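PDB 5OYN: D-xylonate dehydratase from Caulobacter crescentus, which catalyses the dehydration of D-xylonate to 2-dehydro-3-deoxy-D-arabinonate in D-xylose degradation, and also dehydrates D-gluconate, using a [2Fe-2S] cluster and magnesium. Local coordinates for residues A[207-210]-A[216-219]; A[238-243]-A[328-333]; A[415-420]-A[425-430]. All blocks are in the same frame, centred on the assembly; numbering follows the deposited sequence.

Contact 1: residues A[207-210]-A[216-219]. With FES (Fe2/s2 (inorganic) cluster), chain F.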
ATOM      1  N   ALA A 207      -7.535   3.468 -15.460  1.00 42.47           N
ATOM      2  CA  ALA A 207      -6.088   3.577 -15.449  1.00 44.31           C
ATOM      3  C   ALA A 207      -5.490   3.090 -16.784  1.00 45.52           C
ATOM      4  O   ALA A 207      -6.082   2.281 -17.507  1.00 42.36           O
ATOM      5  CB  ALA A 207      -5.517   2.785 -14.273  1.00 36.69           C
ATOM      6  N   GLY A 208      -4.298   3.586 -17.100  1.00 38.50           N
ATOM      7  CA  GLY A 208      -3.608   3.249 -18.327  1.00 45.97           C
ATOM      8  C   GLY A 208      -3.249   4.488 -19.125  1.00 46.78           C
ATOM      9  O   GLY A 208      -3.531   5.620 -18.734  1.00 45.62           O
ATOM     10  N   HIS A 209      -2.625   4.248 -20.280  1.00 50.22           N
ATOM     11  CA  HIS A 209      -2.177   5.341 -21.135  1.00 49.67           C
ATOM     12  C   HIS A 209      -3.212   5.602 -22.230  1.00 51.72           C
ATOM     13  O   HIS A 209      -4.289   4.993 -22.253  1.00 53.61           O
ATOM     14  CB  HIS A 209      -0.774   5.063 -21.694  1.00 49.18           C
ATOM     15  CG  HIS A 209      -0.687   3.901 -22.641  1.00 49.92           C
ATOM     16  ND1 HIS A 209      -1.286   3.901 -23.884  1.00 45.39           N
ATOM     17  CD2 HIS A 209      -0.013   2.728 -22.547  1.00 45.90           C
ATOM     18  CE1 HIS A 209      -1.023   2.758 -24.493  1.00 47.06           C
ATOM     19  NE2 HIS A 209      -0.244   2.032 -23.708  1.00 48.41           N
ATOM     20  N   CYS A 210      -2.904   6.548 -23.124  1.00 49.30           N
ATOM     21  CA  CYS A 210      -3.840   6.904 -24.190  1.00 52.28           C
ATOM     22  C   CYS A 210      -4.276   5.654 -24.946  1.00 49.12           C
ATOM     23  O   CYS A 210      -3.454   4.788 -25.248  1.00 51.96           O
ATOM     24  CB  CYS A 210      -3.192   7.922 -25.132  1.00 50.43           C
ATOM     25  SG  CYS A 210      -2.952   9.540 -24.338  1.00 61.73           S
ATOM     26  N   ALA A 216       2.229   6.432 -27.056  1.00 53.49           N
ATOM     27  CA  ALA A 216       2.377   5.438 -25.996  1.00 49.28           C
ATOM     28  C   ALA A 216       2.093   4.037 -26.515  1.00 47.84           C
ATOM     29  O   ALA A 216       2.879   3.109 -26.289  1.00 49.53           O
ATOM     30  CB  ALA A 216       1.455   5.770 -24.820  1.00 54.39           C
ATOM     31  N   SER A 217       0.977   3.852 -27.211  1.00 41.21           N
ATOM     32  CA  SER A 217       0.738   2.533 -27.776  1.00 47.26           C
ATOM     33  C   SER A 217       1.789   2.192 -28.833  1.00 53.29           C
ATOM     34  O   SER A 217       2.219   1.038 -28.936  1.00 53.50           O
ATOM     35  CB  SER A 217      -0.665   2.454 -28.358  1.00 50.12           C
ATOM     36  OG  SER A 217      -1.560   3.213 -27.578  1.00 48.19           O
ATOM     37  N   THR A 218       2.240   3.188 -29.606  1.00 51.43           N
ATOM     38  CA  THR A 218       3.269   2.934 -30.613  1.00 53.67           C
ATOM     39  C   THR A 218       4.584   2.515 -29.964  1.00 51.59           C
ATOM     40  O   THR A 218       5.138   1.454 -30.281  1.00 49.31           O
ATOM     41  CB  THR A 218       3.482   4.172 -31.484  1.00 54.29           C
ATOM     42  OG1 THR A 218       2.248   4.547 -32.117  1.00 51.39           O
ATOM     43  CG2 THR A 218       4.530   3.887 -32.548  1.00 52.13           C
ATOM     44  N   MET A 219       5.099   3.334 -29.044  1.00 49.45           N
ATOM     45  CA  MET A 219       6.371   3.002 -28.413  1.00 51.76           C
ATOM     46  C   MET A 219       6.301   1.692 -27.636  1.00 51.97           C
ATOM     47  O   MET A 219       7.308   0.990 -27.508  1.00 54.72           O
ATOM     48  CB  MET A 219       6.822   4.139 -27.498  1.00 50.75           C
ATOM     49  CG  MET A 219       7.197   5.420 -28.232  1.00 55.04           C
ATOM     50  SD  MET A 219       8.122   5.153 -29.765  1.00 62.63           S
ATOM     51  CE  MET A 219       9.640   4.390 -29.163  1.00 55.84           C
TER
HETATM   52 FE1  FES F 602       0.453   9.748 -20.956  1.00 73.53          FE
HETATM   53 FE2  FES F 602      -0.919  10.406 -23.602  1.00 79.41          FE
HETATM   54  S1  FES F 602      -0.848  11.395 -21.632  1.00 67.11           S
HETATM   55  S2  FES F 602      -0.096   8.558 -22.727  1.00 56.24           S
HETATM   56  O   HOH W   1      -1.077   5.788 -27.352  1.00 43.49           O
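His209 and Ala216 face each other beside the [2Fe-2S] cluster of this IlvD/Edd-family enzyme. The loop 207-210 supplies the cluster ligand Cys210. The segment 216-219 belongs to the helix that follows, 215-225. The imidazole of His209 sits between loop and helix. The methyl group of Ala216 lies over one of its faces in a CH-pi contact. Ala216 CB is 3.7 Å from the centroid of the His209 ring and 23° off the ring normal, displaced toward the ND1 side. Ser217 OG stands at the ring edge instead, near the ring plane, 3.2 Å from His209 CE1. That hydroxyl is hydrogen-bonded to Thr212 O. The ring is also tied to its own loop. With chi1 at 66°, CG lies between the backbone N and the carbonyl carbon, and the ring turns toward the carbonyl of the following residue, where His209 ND1 donates to Cys210 O over 2.7 Å. It is a bent bond, with the donor tilted 27° out of the carbonyl plane. Together, the methyl on a face and the bond at ND1 limit how the imidazole can turn. A water joins the two backbones. It accepts from Ser217 N at 2.8 Å and gives a weak bond to Cys210 O at 3.3 Å. Cys210 O therefore serves both the histidine and the water. Cys69 and Cys137 are the other cysteines that bind the cluster, and Arg39 of a second subunit packs on Cys210. Cys210 SG is bonded to FE2 of the cluster at 2.3 Å. The bridging sulfide S2 meets two carbons, His209 CB at 3.7 Å and Ala216 CB at 3.8 Å.

Contact 2: residues A[238-243]-A[328-333]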
ATOM      1  N   ALA A 238      -4.377  -1.722 -19.333  1.00 40.52           N
ATOM      2  CA  ALA A 238      -3.919  -1.675 -17.945  1.00 45.24           C
ATOM      3  C   ALA A 238      -4.822  -2.370 -16.913  1.00 42.76           C
ATOM      4  O   ALA A 238      -4.273  -3.031 -16.016  1.00 41.55           O
ATOM      5  CB  ALA A 238      -3.693  -0.208 -17.561  1.00 43.19           C
ATOM      6  N   PRO A 239      -6.153  -2.275 -16.945  1.00 38.55           N
ATOM      7  CA  PRO A 239      -6.941  -2.935 -15.895  1.00 41.96           C
ATOM      8  C   PRO A 239      -7.283  -4.400 -16.120  1.00 46.05           C
ATOM      9  O   PRO A 239      -7.924  -4.976 -15.236  1.00 51.11           O
ATOM     10  CB  PRO A 239      -8.232  -2.094 -15.830  1.00 39.63           C
ATOM     11  CG  PRO A 239      -8.052  -0.966 -16.818  1.00 45.43           C
ATOM     12  CD  PRO A 239      -6.983  -1.370 -17.754  1.00 41.06           C
ATOM     13  N   TYR A 240      -6.895  -5.031 -17.229  1.00 46.54           N
ATOM     14  CA  TYR A 240      -7.120  -6.471 -17.377  1.00 46.36           C
ATOM     15  C   TYR A 240      -6.210  -7.249 -16.438  1.00 43.07           C
ATOM     16  O   TYR A 240      -5.086  -6.838 -16.141  1.00 43.60           O
ATOM     17  CB  TYR A 240      -6.834  -6.948 -18.804  1.00 45.92           C
ATOM     18  CG  TYR A 240      -7.866  -6.633 -19.854  1.00 43.59           C
ATOM     19  CD1 TYR A 240      -8.730  -5.556 -19.716  1.00 43.57           C
ATOM     20  CD2 TYR A 240      -7.949  -7.400 -21.010  1.00 46.24           C
ATOM     21  CE1 TYR A 240      -9.651  -5.246 -20.696  1.00 42.34           C
ATOM     22  CE2 TYR A 240      -8.860  -7.100 -22.006  1.00 46.07           C
ATOM     23  CZ  TYR A 240      -9.718  -6.021 -21.842  1.00 48.36           C
ATOM     24  OH  TYR A 240     -10.639  -5.717 -22.832  1.00 47.05           O
ATOM     25  N   ARG A 241      -6.677  -8.407 -15.986  1.00 47.07           N
ATOM     26  CA  ARG A 241      -5.790  -9.172 -15.114  1.00 53.95           C
ATOM     27  C   ARG A 241      -4.633  -9.755 -15.911  1.00 47.98           C
ATOM     28  O   ARG A 241      -3.555  -9.988 -15.346  1.00 43.93           O
ATOM     29  CB  ARG A 241      -6.546 -10.267 -14.344  1.00 47.79           C
ATOM     30  CG  ARG A 241      -7.367 -11.202 -15.180  1.00 46.42           C
ATOM     31  CD  ARG A 241      -6.715 -12.569 -15.362  1.00 45.11           C
ATOM     32  NE  ARG A 241      -7.641 -13.414 -16.116  1.00 58.86           N
ATOM     33  CZ  ARG A 241      -7.432 -13.911 -17.335  1.00 54.60           C
ATOM     34  NH1 ARG A 241      -6.289 -13.709 -17.973  1.00 59.39           N
ATOM     35  NH2 ARG A 241      -8.373 -14.636 -17.915  1.00 61.16           N
ATOM     36  N   GLU A 242      -4.833  -9.968 -17.219  1.00 47.75           N
ATOM     37  CA  GLU A 242      -3.756 -10.343 -18.132  1.00 45.61           C
ATOM     38  C   GLU A 242      -2.524  -9.484 -17.880  1.00 45.26           C
ATOM     39  O   GLU A 242      -1.400  -9.989 -17.890  1.00 47.15           O
ATOM     40  CB  GLU A 242      -4.186 -10.180 -19.584  1.00 50.69           C
ATOM     41  CG  GLU A 242      -4.706 -11.417 -20.268  1.00 56.91           C
ATOM     42  CD  GLU A 242      -5.174 -11.119 -21.697  1.00 63.74           C
ATOM     43  OE1 GLU A 242      -6.392 -10.904 -21.897  1.00 66.62           O
ATOM     44  OE2 GLU A 242      -4.324 -11.093 -22.624  1.00 69.13           O
ATOM     45  N   ARG A 243      -2.729  -8.188 -17.632  1.00 46.56           N
ATOM     46  CA  ARG A 243      -1.603  -7.289 -17.403  1.00 41.51           C
ATOM     47  C   ARG A 243      -0.837  -7.667 -16.145  1.00 46.00           C
ATOM     48  O   ARG A 243       0.397  -7.628 -16.125  1.00 46.73           O
ATOM     49  CB  ARG A 243      -2.097  -5.854 -17.304  1.00 37.47           C
ATOM     50  CG  ARG A 243      -1.072  -4.915 -16.760  1.00 40.30           C
ATOM     51  CD  ARG A 243       0.142  -4.809 -17.667  1.00 44.71           C
ATOM     52  NE  ARG A 243      -0.204  -4.331 -19.001  1.00 44.62           N
ATOM     53  CZ  ARG A 243       0.522  -4.563 -20.092  1.00 48.20           C
ATOM     54  NH1 ARG A 243       1.650  -5.254 -20.009  1.00 46.97           N
ATOM     55  NH2 ARG A 243       0.131  -4.083 -21.267  1.00 50.06           N
ATOM     56  N   LEU A 328     -10.242   1.056 -30.683  1.00 53.97           N
ATOM     57  CA  LEU A 328      -9.308   1.524 -29.671  1.00 46.79           C
ATOM     58  C   LEU A 328      -8.530   0.344 -29.101  1.00 46.01           C
ATOM     59  O   LEU A 328      -8.656  -0.781 -29.596  1.00 44.95           O
ATOM     60  CB  LEU A 328     -10.054   2.273 -28.573  1.00 47.98           C
ATOM     61  CG  LEU A 328     -10.897   3.485 -28.988  1.00 51.83           C
ATOM     62  CD1 LEU A 328     -11.506   4.144 -27.765  1.00 55.22           C
ATOM     63  CD2 LEU A 328     -10.083   4.493 -29.735  1.00 48.30           C
ATOM     64  N   GLY A 329      -7.741   0.591 -28.051  1.00 46.57           N
ATOM     65  CA  GLY A 329      -6.784  -0.405 -27.575  1.00 49.65           C
ATOM     66  C   GLY A 329      -7.394  -1.738 -27.168  1.00 47.06           C
ATOM     67  O   GLY A 329      -6.761  -2.787 -27.321  1.00 46.32           O
ATOM     68  N   GLU A 330      -8.620  -1.727 -26.653  1.00 42.47           N
ATOM     69  CA  GLU A 330      -9.239  -2.980 -26.243  1.00 47.05           C
ATOM     70  C   GLU A 330      -9.444  -3.906 -27.429  1.00 46.58           C
ATOM     71  O   GLU A 330      -9.076  -5.083 -27.379  1.00 51.02           O
ATOM     72  CB  GLU A 330     -10.568  -2.711 -25.550  1.00 49.07           C
ATOM     73  CG  GLU A 330     -10.437  -2.189 -24.125  1.00 48.16           C
ATOM     74  CD  GLU A 330     -11.690  -2.439 -23.329  1.00 47.87           C
ATOM     75  OE1 GLU A 330     -11.864  -3.604 -22.918  1.00 53.18           O
ATOM     76  OE2 GLU A 330     -12.505  -1.498 -23.138  1.00 44.35           O
ATOM     77  N   ARG A 331     -10.050  -3.402 -28.506  1.00 49.75           N
ATOM     78  CA  ARG A 331     -10.273  -4.253 -29.672  1.00 52.54           C
ATOM     79  C   ARG A 331      -8.947  -4.707 -30.283  1.00 48.95           C
ATOM     80  O   ARG A 331      -8.809  -5.867 -30.711  1.00 41.80           O
ATOM     81  CB  ARG A 331     -11.131  -3.522 -30.700  1.00 47.77           C
ATOM     82  CG  ARG A 331     -12.602  -3.392 -30.314  1.00 51.40           C
ATOM     83  CD  ARG A 331     -13.302  -4.746 -30.208  1.00 48.45           C
ATOM     84  NE  ARG A 331     -13.327  -5.536 -31.445  1.00 53.50           N
ATOM     85  CZ  ARG A 331     -14.236  -5.415 -32.419  1.00 55.14           C
ATOM     86  NH1 ARG A 331     -15.202  -4.512 -32.337  1.00 53.99           N
ATOM     87  NH2 ARG A 331     -14.181  -6.204 -33.486  1.00 52.44           N
ATOM     88  N   PHE A 332      -7.948  -3.817 -30.295  1.00 42.07           N
ATOM     89  CA  PHE A 332      -6.657  -4.177 -30.849  1.00 40.11           C
ATOM     90  C   PHE A 332      -6.067  -5.373 -30.111  1.00 46.88           C
ATOM     91  O   PHE A 332      -5.654  -6.363 -30.732  1.00 46.44           O
ATOM     92  CB  PHE A 332      -5.716  -2.972 -30.804  1.00 43.23           C
ATOM     93  CG  PHE A 332      -4.326  -3.276 -31.309  1.00 48.41           C
ATOM     94  CD1 PHE A 332      -4.138  -3.918 -32.533  1.00 45.20           C
ATOM     95  CD2 PHE A 332      -3.208  -2.933 -30.555  1.00 44.02           C
ATOM     96  CE1 PHE A 332      -2.876  -4.207 -32.993  1.00 46.89           C
ATOM     97  CE2 PHE A 332      -1.937  -3.221 -31.010  1.00 41.57           C
ATOM     98  CZ  PHE A 332      -1.770  -3.861 -32.226  1.00 49.37           C
ATOM     99  N   HIS A 333      -6.059  -5.319 -28.778  1.00 46.12           N
ATOM    100  CA  HIS A 333      -5.426  -6.390 -28.015  1.00 44.27           C
ATOM    101  C   HIS A 333      -6.227  -7.689 -28.100  1.00 44.37           C
ATOM    102  O   HIS A 333      -5.650  -8.783 -28.133  1.00 50.72           O
ATOM    103  CB  HIS A 333      -5.230  -5.963 -26.556  1.00 48.36           C
ATOM    104  CG  HIS A 333      -4.890  -7.107 -25.654  1.00 49.37           C
ATOM    105  ND1 HIS A 333      -5.843  -7.783 -24.922  1.00 44.35           N
ATOM    106  CD2 HIS A 333      -3.718  -7.746 -25.429  1.00 45.48           C
ATOM    107  CE1 HIS A 333      -5.268  -8.773 -24.263  1.00 45.11           C
ATOM    108  NE2 HIS A 333      -3.979  -8.772 -24.554  1.00 49.15           N
TER
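Tyr240 is the first residue of 238-243 to reach 328-333, and it does so with its hydroxyl. It stands just before helix 241-259, and its phenol extends to the first turn of helix 329-335. Tyr240 OH donates a hydrogen bond to Glu330 OE1. The modelled distance from Tyr240 OH to Glu330 OE1 is 2.4 Å, too short to be read literally at this resolution. OE1 lies in the plane of the phenol ring, at its edge, while the carboxylate is turned nearly square to that ring, with the planes 85° apart. The other oxygen, Glu330 OE2, accepts from the backbone N of Asp165. Leu164 of a third subunit packs against the tyrosine. Arg241 turns to that same subunit and hydrogen-bonds to its Ala201 and Ala204 carbonyls. Glu242, next along, meets His333 from the opposite direction. At the edge of the imidazole, near the ring plane, Glu242 OE2 is 3.0 Å from both His333 CE1 and His333 NE2. Carboxylate and ring planes are 42° apart. His333 has CG anti to the backbone N (chi1 166°), which carries the ring away from its helix toward Glu242. At Arg243 the new helix is under way, its N bonded to Tyr240 O at 3.1 Å. Away from the annotated sites, the contact joins the start of helix 241-259 to helix 329-335 through polar side-chain ends. With a partner on each oxygen, the Glu330 carboxylate is probably restrained from turning. The negative charge of Glu242 would probably favour a protonated His333.

Contact 3: residues A[415-420]-A[425-430]; sequences KRYLSQ and GVFEAR
Phe427 packs against the last turn of helix 411-417, with one face against the CB of Tyr417 in a CH-pi contact. Tyr417 CB is 4.0 Å from the centroid of the Phe427 ring and 18° off its normal. The two aromatic rings themselves meet obliquely, with centroids 5.4 Å apart and planes at 51°. Leu418 runs alongside Phe427, pointing the same way, and its methyl CD2 is 3.9 Å from Phe427 CD1. Phe427 has CG between its backbone N and carbonyl carbon (chi1 71°), which lays the ring against Tyr417 CB and Leu418 CD2. An alanine here would take away the ring and is likely to leave a gap next to Tyr417 CB and Leu418 CD2.

The backbone brings the two segments together. The chain leaves the helix at Leu418 and returns after a short loop as strand 426-435. A weak hydrogen bond, Gly425 N to Leu418 O at 3.3 Å, ties the two ends of the loop together. Gly425 has a positive phi, where a side chain would press on the carbonyl O of the preceding residue. Beyond it, strand 426-435 sits in the mixed sheet of the C-terminal family region, between strands 455-460 and 528-532. Phe427 pairs through its backbone with Ile531 and also touches the Ile531 side chain. Tyr417 is placed from its far end, where OH is hydrogen-bonded to Glu453 O, while Leu490 and Pro491 pack on it. Arg416 CG lies over the centre of one face of its ring, and the ring of Phe413 meets it too. Helix end and sheet are thus joined mainly by apolar contact, so the join probably depends more on how the Phe427 ring fits against Tyr417 and Leu418 than on polar bonds.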
ATOM      1  N   LYS A 415      -8.842  13.793 -52.408  1.00 75.76           N
ATOM      2  CA  LYS A 415      -9.529  14.380 -53.558  1.00 75.19           C
ATOM      3  C   LYS A 415      -9.159  15.843 -53.773  1.00 73.12           C
ATOM      4  O   LYS A 415      -9.088  16.297 -54.915  1.00 80.05           O
ATOM      5  CB  LYS A 415     -11.045  14.259 -53.388  1.00 75.97           C
ATOM      6  CG  LYS A 415     -11.630  12.964 -53.930  1.00 82.74           C
ATOM      7  CD  LYS A 415     -13.130  12.877 -53.668  1.00 89.38           C
ATOM      8  CE  LYS A 415     -13.519  11.501 -53.126  1.00 95.36           C
ATOM      9  NZ  LYS A 415     -14.664  11.569 -52.161  1.00 97.49           N
ATOM     10  N   ARG A 416      -8.916  16.593 -52.704  1.00 73.68           N
ATOM     11  CA  ARG A 416      -8.707  18.027 -52.853  1.00 75.93           C
ATOM     12  C   ARG A 416      -7.312  18.363 -53.374  1.00 77.68           C
ATOM     13  O   ARG A 416      -7.165  19.261 -54.212  1.00 80.15           O
ATOM     14  CB  ARG A 416      -8.963  18.737 -51.518  1.00 78.11           C
ATOM     15  CG  ARG A 416      -8.992  20.259 -51.630  1.00 79.11           C
ATOM     16  CD  ARG A 416      -9.208  20.951 -50.291  1.00 84.37           C
ATOM     17  NE  ARG A 416     -10.210  20.282 -49.468  1.00 94.09           N
ATOM     18  CZ  ARG A 416     -11.519  20.468 -49.603  1.00 97.55           C
ATOM     19  NH1 ARG A 416     -11.977  21.307 -50.531  1.00 93.91           N
ATOM     20  NH2 ARG A 416     -12.369  19.818 -48.811  1.00 91.64           N
ATOM     21  N   TYR A 417      -6.279  17.672 -52.899  1.00 77.53           N
ATOM     22  CA  TYR A 417      -4.911  18.073 -53.214  1.00 74.91           C
ATOM     23  C   TYR A 417      -4.133  17.051 -54.023  1.00 75.57           C
ATOM     24  O   TYR A 417      -3.413  17.429 -54.953  1.00 78.72           O
ATOM     25  CB  TYR A 417      -4.131  18.375 -51.928  1.00 70.16           C
ATOM     26  CG  TYR A 417      -4.825  19.336 -50.995  1.00 75.65           C
ATOM     27  CD1 TYR A 417      -4.738  20.713 -51.189  1.00 72.71           C
ATOM     28  CD2 TYR A 417      -5.562  18.866 -49.907  1.00 76.50           C
ATOM     29  CE1 TYR A 417      -5.374  21.596 -50.327  1.00 75.01           C
ATOM     30  CE2 TYR A 417      -6.197  19.738 -49.039  1.00 72.19           C
ATOM     31  CZ  TYR A 417      -6.100  21.098 -49.252  1.00 75.40           C
ATOM     32  OH  TYR A 417      -6.738  21.955 -48.390  1.00 71.23           O
ATOM     33  N   LEU A 418      -4.232  15.769 -53.692  1.00 75.72           N
ATOM     34  CA  LEU A 418      -3.407  14.761 -54.336  1.00 76.11           C
ATOM     35  C   LEU A 418      -4.091  14.114 -55.532  1.00 75.45           C
ATOM     36  O   LEU A 418      -3.673  13.028 -55.951  1.00 72.04           O
ATOM     37  CB  LEU A 418      -3.006  13.686 -53.326  1.00 72.71           C
ATOM     38  CG  LEU A 418      -2.819  14.134 -51.880  1.00 72.78           C
ATOM     39  CD1 LEU A 418      -2.547  12.927 -50.995  1.00 68.78           C
ATOM     40  CD2 LEU A 418      -1.704  15.171 -51.744  1.00 68.67           C
ATOM     41  N   SER A 419      -5.121  14.752 -56.098  1.00 72.17           N
ATOM     42  CA  SER A 419      -5.940  14.084 -57.105  1.00 84.31           C
ATOM     43  C   SER A 419      -6.053  14.849 -58.432  1.00 83.22           C
ATOM     44  O   SER A 419      -6.987  14.590 -59.203  1.00 70.54           O
ATOM     45  CB  SER A 419      -7.334  13.809 -56.531  1.00 75.88           C
ATOM     46  OG  SER A 419      -7.382  12.535 -55.914  1.00 78.66           O
ATOM     47  N   GLN A 420      -5.121  15.766 -58.739  1.00 83.49           N
ATOM     48  CA  GLN A 420      -5.518  16.437 -59.980  1.00 93.89           C
ATOM     49  C   GLN A 420      -5.008  15.666 -61.202  1.00 94.05           C
ATOM     50  O   GLN A 420      -3.918  15.085 -61.160  1.00 89.08           O
ATOM     51  CB  GLN A 420      -5.013  17.881 -60.011  1.00 91.73           C
ATOM     52  CG  GLN A 420      -3.661  18.084 -60.671  1.00 96.88           C
ATOM     53  CD  GLN A 420      -3.209  19.532 -60.636  1.00100.38           C
ATOM     54  OE1 GLN A 420      -2.015  19.830 -60.764  1.00100.27           O
ATOM     55  NE2 GLN A 420      -4.163  20.444 -60.462  1.00 97.11           N
ATOM     56  N   GLY A 425      -0.429  13.343 -56.469  1.00 77.88           N
ATOM     57  CA  GLY A 425       0.631  13.345 -55.490  1.00 69.92           C
ATOM     58  C   GLY A 425       1.407  14.636 -55.439  1.00 70.18           C
ATOM     59  O   GLY A 425       2.370  14.742 -54.666  1.00 68.26           O
ATOM     60  N   VAL A 426       1.013  15.617 -56.242  1.00 75.60           N
ATOM     61  CA  VAL A 426       1.699  16.893 -56.363  1.00 72.92           C
ATOM     62  C   VAL A 426       0.644  17.976 -56.297  1.00 71.31           C
ATOM     63  O   VAL A 426      -0.447  17.832 -56.862  1.00 73.57           O
ATOM     64  CB  VAL A 426       2.495  16.990 -57.679  1.00 74.78           C
ATOM     65  CG1 VAL A 426       3.806  16.320 -57.553  1.00 69.55           C
ATOM     66  CG2 VAL A 426       1.762  16.258 -58.706  1.00 77.92           C
ATOM     67  N   PHE A 427       0.964  19.044 -55.586  1.00 68.74           N
ATOM     68  CA  PHE A 427       0.070  20.177 -55.435  1.00 73.31           C
ATOM     69  C   PHE A 427       0.927  21.324 -54.943  1.00 72.72           C
ATOM     70  O   PHE A 427       2.022  21.120 -54.405  1.00 67.63           O
ATOM     71  CB  PHE A 427      -1.099  19.893 -54.463  1.00 73.54           C
ATOM     72  CG  PHE A 427      -0.692  19.801 -52.993  1.00 72.02           C
ATOM     73  CD1 PHE A 427      -0.157  18.629 -52.469  1.00 69.23           C
ATOM     74  CD2 PHE A 427      -0.861  20.882 -52.135  1.00 73.36           C
ATOM     75  CE1 PHE A 427       0.208  18.546 -51.135  1.00 68.16           C
ATOM     76  CE2 PHE A 427      -0.486  20.799 -50.786  1.00 68.00           C
ATOM     77  CZ  PHE A 427       0.048  19.632 -50.294  1.00 64.89           C
ATOM     78  N   GLU A 428       0.423  22.528 -55.154  1.00 72.43           N
ATOM     79  CA  GLU A 428       1.075  23.732 -54.678  1.00 76.82           C
ATOM     80  C   GLU A 428       0.103  24.473 -53.779  1.00 75.99           C
ATOM     81  O   GLU A 428      -1.104  24.500 -54.052  1.00 79.72           O
ATOM     82  CB  GLU A 428       1.527  24.610 -55.853  1.00 81.51           C
ATOM     83  CG  GLU A 428       2.451  23.871 -56.828  1.00 83.04           C
ATOM     84  CD  GLU A 428       2.996  24.761 -57.939  1.00 87.14           C
ATOM     85  OE1 GLU A 428       2.192  25.500 -58.558  1.00 81.48           O
ATOM     86  OE2 GLU A 428       4.227  24.712 -58.188  1.00 81.54           O
ATOM     87  N   ALA A 429       0.626  25.056 -52.698  1.00 71.06           N
ATOM     88  CA  ALA A 429      -0.205  25.791 -51.757  1.00 68.32           C
ATOM     89  C   ALA A 429       0.514  27.055 -51.302  1.00 69.70           C
ATOM     90  O   ALA A 429       1.724  27.222 -51.491  1.00 63.13           O
ATOM     91  CB  ALA A 429      -0.592  24.928 -50.553  1.00 68.88           C
ATOM     92  N   ARG A 430      -0.262  27.942 -50.685  1.00 67.90           N
ATOM     93  CA  ARG A 430       0.208  29.247 -50.242  1.00 68.79           C
ATOM     94  C   ARG A 430       0.490  29.200 -48.745  1.00 75.25           C
ATOM     95  O   ARG A 430      -0.408  28.904 -47.950  1.00 75.99           O
ATOM     96  CB  ARG A 430      -0.834  30.317 -50.559  1.00 73.26           C
ATOM     97  CG  ARG A 430      -0.461  31.701 -50.082  1.00 72.39           C
ATOM     98  CD  ARG A 430      -1.321  32.708 -50.768  1.00 72.86           C
ATOM     99  NE  ARG A 430      -2.646  32.784 -50.175  1.00 77.14           N
ATOM    100  CZ  ARG A 430      -2.924  33.553 -49.127  1.00 86.23           C
ATOM    101  NH1 ARG A 430      -1.953  34.291 -48.574  1.00 72.59           N
ATOM    102  NH2 ARG A 430      -4.164  33.580 -48.636  1.00 81.83           N
TER

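In the fold
Along the chain the contacts come in series, each closing before the next opens. Contacts 1 and 2 lie in the N-terminal family region, with centres 11 Å apart. They touch: Ala207 O and Gly208 CA each pack on Ala238 CB at 3.5 Å. Helices 215-225 and 241-259, one from each contact, are consecutive. The cluster-binding loop is thus backed by segment 238-243, part of which also meets a neighbouring subunit. Contact 3 belongs to the C-terminal family region and its mixed sheet. Its centre is about 34 Å from that of contact 1 and about 40 Å from that of contact 2, so it is separate structural packing, far from the cluster.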